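Local coordinates for protein dehalogenase (Rhodospirillaceae, PDB 6A41) that probably removes halogen from organic substrates, using a Rossmann-type fold that it shares with enoyl-ACP reductases and other short-chain dehydrogenases, at residues A[2-8]-A[25-31]; A[13-17]-A[184-188]; A[76-80]-A[123-127]. One frame throughout, in Å; residues are numbered along the deposited sequence.

Interactions 1 and 3 lie where the central strands 7-10 and 79-83 begin, while interaction 2 joins the loops that follow strands 7-10 and 172-179, on the opposite side of the chain's centre from interaction 3. The centres of interactions 1 and 3 are about 15 Å apart, and the two touch: Val7 O lies 2.7 Å from Asp78 N, probably hydrogen-bonded. The centre of interaction 2 is about 21 Å from that of interaction 1 and about 26 Å from that of interaction 3, with nearest atoms about 9 and 10 Å away. By family resemblance, interaction 2 probably borders the active-site pocket, whereas the other two, at the starts of the strands, probably lie away from it.

Interaction 1 (A[2-8]-A[25-31]); sequences LLKDRVI and ALAQGAT
Leu3 covers the C-terminal end of helix 18-27, where a compact aliphatic side chain suits the small side chains of Ala25 and Ala30. Its CB lies by Gln28 O and CB of Ala30 (3.9 Å from the latter). With CG anti to the carbonyl carbon (chi1 -67°), the branch is carried toward the helix, and CG comes within 3.6 Å of Gln28 OE1. CD1 touches the same oxygen and also CA of Ala25, at 3.9 Å from that carbon. Gln28 OE1 is thus buried against hydrocarbon and finds no polar partner in the model. The backbones hold the pair in place, Leu3 N donating to Gln28 O over 2.9 Å.

Gly29 ends the helix as the C-prime residue of a Schellman motif. Its positive phi, and the nearness of Lys4 CA, both favour a residue without CB. A water that donates to Gly29 O also bonds to Thr31 OG1. Beyond it, Thr31 N donates to Arg6 O and Ile8 N to Thr31 O, each at 2.9 Å, while CD1 of Ile8 packs on CB of Ala30 (3.8 Å). Strand 7-10, helix 18-27 and parallel strand 31-34 together form the opening beta-alpha-beta unit of a Rossmann fold.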
# COMPACT_ATOMS: atom_id res chain seq x y z
N LEU A 2 27.92 -14.37 1.97
CA LEU A 2 26.52 -14.35 2.50
C LEU A 2 25.67 -15.57 2.08
O LEU A 2 24.74 -15.89 2.77
CB LEU A 2 25.67 -13.14 2.10
CG LEU A 2 25.86 -11.77 2.78
CD1 LEU A 2 24.46 -11.11 2.84
CD2 LEU A 2 26.56 -11.85 4.15
N LEU A 3 26.00 -16.23 1.00
CA LEU A 3 25.16 -17.37 0.54
C LEU A 3 26.11 -18.64 0.50
O LEU A 3 25.87 -19.57 -0.23
CB LEU A 3 24.59 -17.02 -0.88
CG LEU A 3 23.60 -15.89 -0.98
CD1 LEU A 3 23.30 -15.68 -2.47
CD2 LEU A 3 22.38 -16.32 -0.18
N LYS A 4 27.13 -18.63 1.36
CA LYS A 4 28.05 -19.77 1.48
C LYS A 4 27.15 -21.04 1.69
O LYS A 4 26.25 -21.02 2.50
CB LYS A 4 28.95 -19.53 2.73
CG LYS A 4 29.92 -20.63 3.05
CD LYS A 4 31.07 -20.57 2.09
CE LYS A 4 32.06 -21.73 2.33
NZ LYS A 4 32.39 -22.32 0.99
N ASP A 5 27.37 -22.05 0.89
CA ASP A 5 26.77 -23.38 1.03
C ASP A 5 25.24 -23.29 0.79
O ASP A 5 24.50 -23.97 1.49
CB ASP A 5 27.05 -23.96 2.44
CG ASP A 5 28.59 -24.25 2.66
OD1 ASP A 5 29.30 -24.63 1.74
OD2 ASP A 5 29.07 -24.02 3.77
N ARG A 6 24.74 -22.30 0.02
CA ARG A 6 23.30 -22.30 -0.30
C ARG A 6 23.15 -22.72 -1.74
O ARG A 6 23.86 -22.17 -2.59
CB ARG A 6 22.66 -20.91 -0.07
CG ARG A 6 22.65 -20.42 1.38
CD ARG A 6 21.73 -21.31 2.23
NE ARG A 6 21.91 -21.01 3.66
CZ ARG A 6 22.64 -21.73 4.51
NH1 ARG A 6 23.32 -22.80 4.13
NH2 ARG A 6 22.73 -21.33 5.78
N VAL A 7 22.23 -23.62 -2.01
CA VAL A 7 21.90 -24.08 -3.36
C VAL A 7 20.72 -23.22 -3.85
O VAL A 7 19.61 -23.28 -3.22
CB VAL A 7 21.50 -25.61 -3.38
CG1 VAL A 7 21.10 -26.04 -4.78
CG2 VAL A 7 22.65 -26.44 -2.83
N ILE A 8 20.98 -22.45 -4.92
CA ILE A 8 19.99 -21.53 -5.47
C ILE A 8 19.61 -22.00 -6.87
O ILE A 8 20.49 -22.10 -7.72
CB ILE A 8 20.57 -20.14 -5.51
CG1 ILE A 8 20.86 -19.79 -4.06
CG2 ILE A 8 19.57 -19.15 -6.08
CD1 ILE A 8 21.34 -18.46 -3.84
N ALA A 25 25.20 -14.23 -6.84
CA ALA A 25 25.08 -15.40 -5.98
C ALA A 25 26.45 -16.12 -5.92
O ALA A 25 26.92 -16.54 -4.87
CB ALA A 25 24.03 -16.31 -6.55
N LEU A 26 27.13 -16.23 -7.07
CA LEU A 26 28.43 -16.93 -7.13
C LEU A 26 29.48 -16.15 -6.34
O LEU A 26 30.26 -16.71 -5.63
CB LEU A 26 28.83 -17.16 -8.59
CG LEU A 26 28.15 -18.18 -9.42
CD1 LEU A 26 28.73 -18.12 -10.82
CD2 LEU A 26 28.35 -19.57 -8.87
N ALA A 27 29.44 -14.82 -6.43
CA ALA A 27 30.39 -13.94 -5.73
C ALA A 27 30.12 -14.03 -4.26
O ALA A 27 31.00 -13.83 -3.46
CB ALA A 27 30.19 -12.47 -6.20
N GLN A 28 28.90 -14.32 -3.86
CA GLN A 28 28.56 -14.46 -2.42
C GLN A 28 28.65 -15.92 -1.96
O GLN A 28 28.17 -16.28 -0.85
CB GLN A 28 27.18 -13.90 -2.17
CG GLN A 28 27.07 -12.36 -2.36
CD GLN A 28 25.69 -11.80 -1.90
OE1 GLN A 28 24.82 -12.55 -1.41
NE2 GLN A 28 25.44 -10.45 -2.10
N GLY A 29 29.24 -16.79 -2.78
CA GLY A 29 29.49 -18.14 -2.35
C GLY A 29 28.46 -19.21 -2.65
O GLY A 29 28.67 -20.40 -2.22
N ALA A 30 27.34 -18.86 -3.31
CA ALA A 30 26.34 -19.86 -3.60
C ALA A 30 26.74 -20.96 -4.59
O ALA A 30 27.60 -20.73 -5.45
CB ALA A 30 25.02 -19.21 -4.08
N THR A 31 26.03 -22.08 -4.50
CA THR A 31 25.99 -23.10 -5.58
C THR A 31 24.74 -22.76 -6.44
O THR A 31 23.61 -22.87 -5.97
CB THR A 31 25.84 -24.49 -4.98
OG1 THR A 31 26.92 -24.69 -4.09
CG2 THR A 31 25.75 -25.64 -6.02
O HOH W 1 27.87 -22.92 -1.98

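Interaction 2 (A[13-17]-A[184-188]); sequences VEKFA and NPDYF
Phe16 and Tyr187 form a T-shaped pair, the edge of the tyrosine directed at the face of the phenylalanine. The planes stand at 90° with centroids 5.3 Å apart, and Tyr187 CE2 lies over the centre of the Phe16 ring. Phe16 places its ring by setting CG anti to its own backbone N (chi1 -161°), which swings the ring alongside the 184-188 loop although its CB leads away from it. Tyr187 OH is held separately, by Tyr86 O, so an aromatic with a polar end suits this position.

Asp186 grips the other loop with both carboxylate oxygens. OD1 accepts from Phe16 N at 2.7 Å, approached on its anti side and well out of the carboxylate plane. OD2 is met on the syn side by Lys15 NZ at 3.0 Å in a salt bridge. The lysine curls at its last two torsions to get there, crossing the aspartate at about a right angle.

Asn184 turns inward instead. Its CG sits between the backbone N and the carbonyl carbon (chi1 82°), and this brings OD1 back over its own loop. There OD1 takes two bonds on one face of the amide, from Asp186 N (2.8 Å) and Tyr187 N (3.1 Å), an Asx turn and Asx motif that set both residues facing Phe16, while ND2 donates to Val182 O. The same amide lies obliquely against the Phe16 ring, with OD1 3.7 Å from CD1. Pro185 adds its CD, 3.7 Å from Phe16 O.

Phe16 has positive phi and occupies a place where classical short-chain dehydrogenases carry a glycine of the nucleotide-binding loop. An aromatic there, beside the loop after strand 172-179, is consistent with the halide pocket of halohydrin dehalogenases.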
# COMPACT_ATOMS: atom_id res chain seq x y z
N VAL A 13 17.12 -18.48 -16.94
CA VAL A 13 18.28 -17.68 -16.58
C VAL A 13 18.81 -16.76 -17.68
O VAL A 13 19.53 -15.76 -17.38
CB VAL A 13 19.43 -18.56 -16.07
CG1 VAL A 13 20.23 -19.20 -17.18
CG2 VAL A 13 20.34 -17.83 -15.12
N GLU A 14 18.46 -17.06 -18.92
CA GLU A 14 18.78 -16.19 -20.00
C GLU A 14 17.91 -15.00 -20.11
O GLU A 14 18.24 -14.13 -20.87
CB GLU A 14 18.84 -16.95 -21.40
CG GLU A 14 19.93 -17.97 -21.45
CD GLU A 14 21.29 -17.34 -21.26
OE1 GLU A 14 21.67 -16.41 -22.03
OE2 GLU A 14 22.03 -17.76 -20.34
N LYS A 15 16.85 -14.87 -19.33
CA LYS A 15 15.99 -13.69 -19.36
C LYS A 15 16.19 -12.87 -18.11
O LYS A 15 16.68 -13.37 -17.09
CB LYS A 15 14.53 -14.12 -19.33
CG LYS A 15 14.11 -14.73 -20.66
CD LYS A 15 12.75 -15.34 -20.53
CE LYS A 15 11.65 -14.48 -21.06
NZ LYS A 15 11.74 -14.08 -22.48
N PHE A 16 15.73 -11.65 -18.22
CA PHE A 16 15.41 -10.76 -17.07
C PHE A 16 16.55 -10.73 -16.03
O PHE A 16 17.64 -10.27 -16.36
CB PHE A 16 14.05 -11.27 -16.46
CG PHE A 16 13.30 -10.26 -15.57
CD1 PHE A 16 13.62 -8.88 -15.54
CD2 PHE A 16 12.24 -10.70 -14.85
CE1 PHE A 16 12.93 -8.01 -14.74
CE2 PHE A 16 11.49 -9.83 -14.10
CZ PHE A 16 11.81 -8.50 -14.05
N ALA A 17 16.36 -11.24 -14.81
CA ALA A 17 17.35 -11.05 -13.76
C ALA A 17 18.33 -12.22 -13.65
O ALA A 17 19.16 -12.29 -12.71
CB ALA A 17 16.66 -10.90 -12.43
N ASN A 184 18.26 -4.90 -18.52
CA ASN A 184 18.01 -6.30 -18.67
C ASN A 184 17.53 -6.61 -20.01
O ASN A 184 16.94 -5.75 -20.66
CB ASN A 184 17.07 -6.81 -17.56
CG ASN A 184 15.62 -6.58 -17.79
OD1 ASN A 184 15.01 -7.32 -18.58
ND2 ASN A 184 14.99 -5.68 -16.96
N PRO A 185 17.66 -7.87 -20.39
CA PRO A 185 17.35 -8.13 -21.79
C PRO A 185 15.90 -8.09 -22.21
O PRO A 185 15.65 -7.95 -23.40
CB PRO A 185 17.99 -9.49 -22.04
CG PRO A 185 18.00 -10.14 -20.71
CD PRO A 185 18.31 -9.06 -19.76
N ASP A 186 14.97 -8.24 -21.27
CA ASP A 186 13.53 -8.30 -21.55
C ASP A 186 12.84 -6.94 -21.67
O ASP A 186 12.10 -6.68 -22.63
CB ASP A 186 12.84 -9.22 -20.53
CG ASP A 186 13.17 -10.63 -20.82
OD1 ASP A 186 14.32 -11.10 -20.48
OD2 ASP A 186 12.39 -11.25 -21.58
N TYR A 187 13.12 -6.06 -20.73
CA TYR A 187 12.43 -4.79 -20.62
C TYR A 187 13.33 -3.57 -20.91
O TYR A 187 12.77 -2.53 -21.25
CB TYR A 187 11.80 -4.71 -19.22
CG TYR A 187 10.85 -5.90 -18.99
CD1 TYR A 187 9.82 -6.15 -19.85
CD2 TYR A 187 11.08 -6.80 -18.01
CE1 TYR A 187 9.04 -7.32 -19.73
CE2 TYR A 187 10.27 -7.94 -17.82
CZ TYR A 187 9.23 -8.15 -18.63
OH TYR A 187 8.48 -9.35 -18.50
N PHE A 188 14.67 -3.65 -20.65
CA PHE A 188 15.57 -2.48 -20.82
C PHE A 188 16.83 -2.96 -21.54
O PHE A 188 17.88 -3.03 -20.95
CB PHE A 188 15.86 -1.76 -19.47
CG PHE A 188 14.60 -1.21 -18.88
CD1 PHE A 188 14.12 -0.01 -19.32
CD2 PHE A 188 13.83 -2.05 -18.01
CE1 PHE A 188 12.83 0.42 -18.90
CE2 PHE A 188 12.58 -1.65 -17.58
CZ PHE A 188 12.10 -0.38 -18.01

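Interaction 3 (A[76-80]-A[123-127]); sequences HIDAL and MRKRK
One face of the Arg126 guanidinium receives CD2 of His76, while an edge turns to Asp78. The ring and guanidinium planes are 25° apart, although the two side chains cross at about a right angle. His76 CD2 is offset toward the rim of the flat group, 3.4 Å from Arg126 NH2. The arginine bends at chi3 (34°), which turns the flat group back toward the histidine instead of letting the chain run straight on.

Asp78 comes in near the plane of the guanidinium, OD1 forming a salt bridge to Arg126 NH2 at 2.6 Å. Their planes are strongly inclined, at 64°, and just one nitrogen is engaged, so the pairing is through a single nitrogen rather than two-pronged. The other oxygen, OD2, receives a hydrogen bond from Val7 N and a weak one from His76 NE2 (3.1 Å). An acid suits this place because it faces several donors at once, and the nearby arginine would be expected to favour its charged form. A leucine in place of Arg126 would probably leave Asp78 OD1 without its positive mate and His76 CD2 without the flat group it packs on.

Met123, present as selenomethionine, reaches from the same face of the helix with an extended chain beyond CG. Its CE lies 3.5 Å from Ile77 O and 4.1 Å from Ile77 CG2, a long unbranched apolar chain spanning the distance from helix to strand.

The contact thus ties helix 98-126 to the start of strand 79-83, which lies between strands 7-10 and 129-136. Met123 also packs on Ile131 and Ile172 of the next two strands, while Arg124 turns to Asp170 in a salt bridge.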
# COMPACT_ATOMS: atom_id res chain seq x y z
N HIS A 76 19.12 -31.08 -2.43
CA HIS A 76 18.16 -30.10 -1.94
C HIS A 76 18.31 -28.83 -2.68
O HIS A 76 19.28 -28.66 -3.32
CB HIS A 76 18.39 -29.83 -0.42
CG HIS A 76 19.65 -29.13 -0.09
ND1 HIS A 76 20.86 -29.76 -0.07
CD2 HIS A 76 19.92 -27.80 0.11
CE1 HIS A 76 21.82 -28.90 0.21
NE2 HIS A 76 21.28 -27.70 0.30
N ILE A 77 17.33 -27.96 -2.50
CA ILE A 77 17.34 -26.57 -2.99
C ILE A 77 17.05 -25.60 -1.82
O ILE A 77 16.00 -25.73 -1.16
CB ILE A 77 16.30 -26.35 -4.13
CG1 ILE A 77 16.68 -27.20 -5.36
CG2 ILE A 77 16.19 -24.88 -4.52
CD1 ILE A 77 15.48 -27.42 -6.29
N ASP A 78 17.94 -24.66 -1.55
CA ASP A 78 17.72 -23.72 -0.46
C ASP A 78 16.84 -22.56 -0.90
O ASP A 78 16.12 -21.96 -0.06
CB ASP A 78 19.03 -23.17 0.05
CG ASP A 78 19.83 -24.21 0.81
OD1 ASP A 78 19.29 -24.75 1.82
OD2 ASP A 78 20.92 -24.58 0.37
N ALA A 79 16.99 -22.10 -2.16
CA ALA A 79 16.20 -21.02 -2.68
C ALA A 79 15.78 -21.21 -4.12
O ALA A 79 16.62 -21.69 -4.97
CB ALA A 79 17.03 -19.72 -2.63
N LEU A 80 14.53 -20.93 -4.39
CA LEU A 80 14.01 -20.87 -5.75
C LEU A 80 13.89 -19.42 -6.17
O LEU A 80 13.11 -18.65 -5.54
CB LEU A 80 12.69 -21.58 -5.89
CG LEU A 80 11.82 -21.40 -7.16
CD1 LEU A 80 12.63 -21.99 -8.33
CD2 LEU A 80 10.49 -22.08 -7.03
N MSE A 123 11.38 -28.48 0.51
CA MSE A 123 11.71 -27.47 1.54
C MSE A 123 10.98 -27.74 2.79
O MSE A 123 11.53 -27.56 3.88
CB MSE A 123 11.37 -26.06 1.06
CG MSE A 123 12.11 -25.76 -0.23
SE MSE A 123 11.74 -23.90 -0.77
CE MSE A 123 13.27 -23.61 -1.92
N ARG A 124 9.71 -28.17 2.69
CA ARG A 124 8.93 -28.37 3.87
C ARG A 124 9.52 -29.48 4.78
O ARG A 124 9.53 -29.35 6.01
CB ARG A 124 7.48 -28.67 3.56
CG ARG A 124 6.73 -27.50 2.87
CD ARG A 124 5.28 -27.97 2.94
NE ARG A 124 4.20 -27.18 2.50
CZ ARG A 124 3.50 -26.40 3.28
NH1 ARG A 124 3.83 -26.17 4.52
NH2 ARG A 124 2.52 -25.74 2.75
N LYS A 125 10.00 -30.51 4.11
CA LYS A 125 10.56 -31.65 4.77
C LYS A 125 11.78 -31.16 5.50
O LYS A 125 12.04 -31.70 6.52
CB LYS A 125 10.99 -32.68 3.72
CG LYS A 125 9.93 -33.57 3.06
CD LYS A 125 9.29 -34.46 4.10
CE LYS A 125 8.67 -35.65 3.42
NZ LYS A 125 8.02 -36.53 4.42
N ARG A 126 12.58 -30.25 4.88
CA ARG A 126 13.77 -29.56 5.58
C ARG A 126 13.46 -28.47 6.66
O ARG A 126 14.29 -28.20 7.53
CB ARG A 126 14.74 -28.93 4.53
CG ARG A 126 15.20 -29.99 3.54
CD ARG A 126 15.65 -29.51 2.17
NE ARG A 126 16.31 -28.21 2.21
CZ ARG A 126 17.53 -28.02 2.77
NH1 ARG A 126 18.25 -29.04 3.28
NH2 ARG A 126 18.04 -26.83 2.76
N LYS A 127 12.26 -27.90 6.67
CA LYS A 127 11.92 -26.75 7.46
C LYS A 127 12.85 -25.55 7.17
O LYS A 127 13.24 -24.84 8.08
CB LYS A 127 11.87 -26.98 8.94
CG LYS A 127 11.06 -28.23 9.33
CD LYS A 127 9.60 -27.97 9.28
CE LYS A 127 8.88 -29.19 9.79
NZ LYS A 127 7.81 -29.42 8.87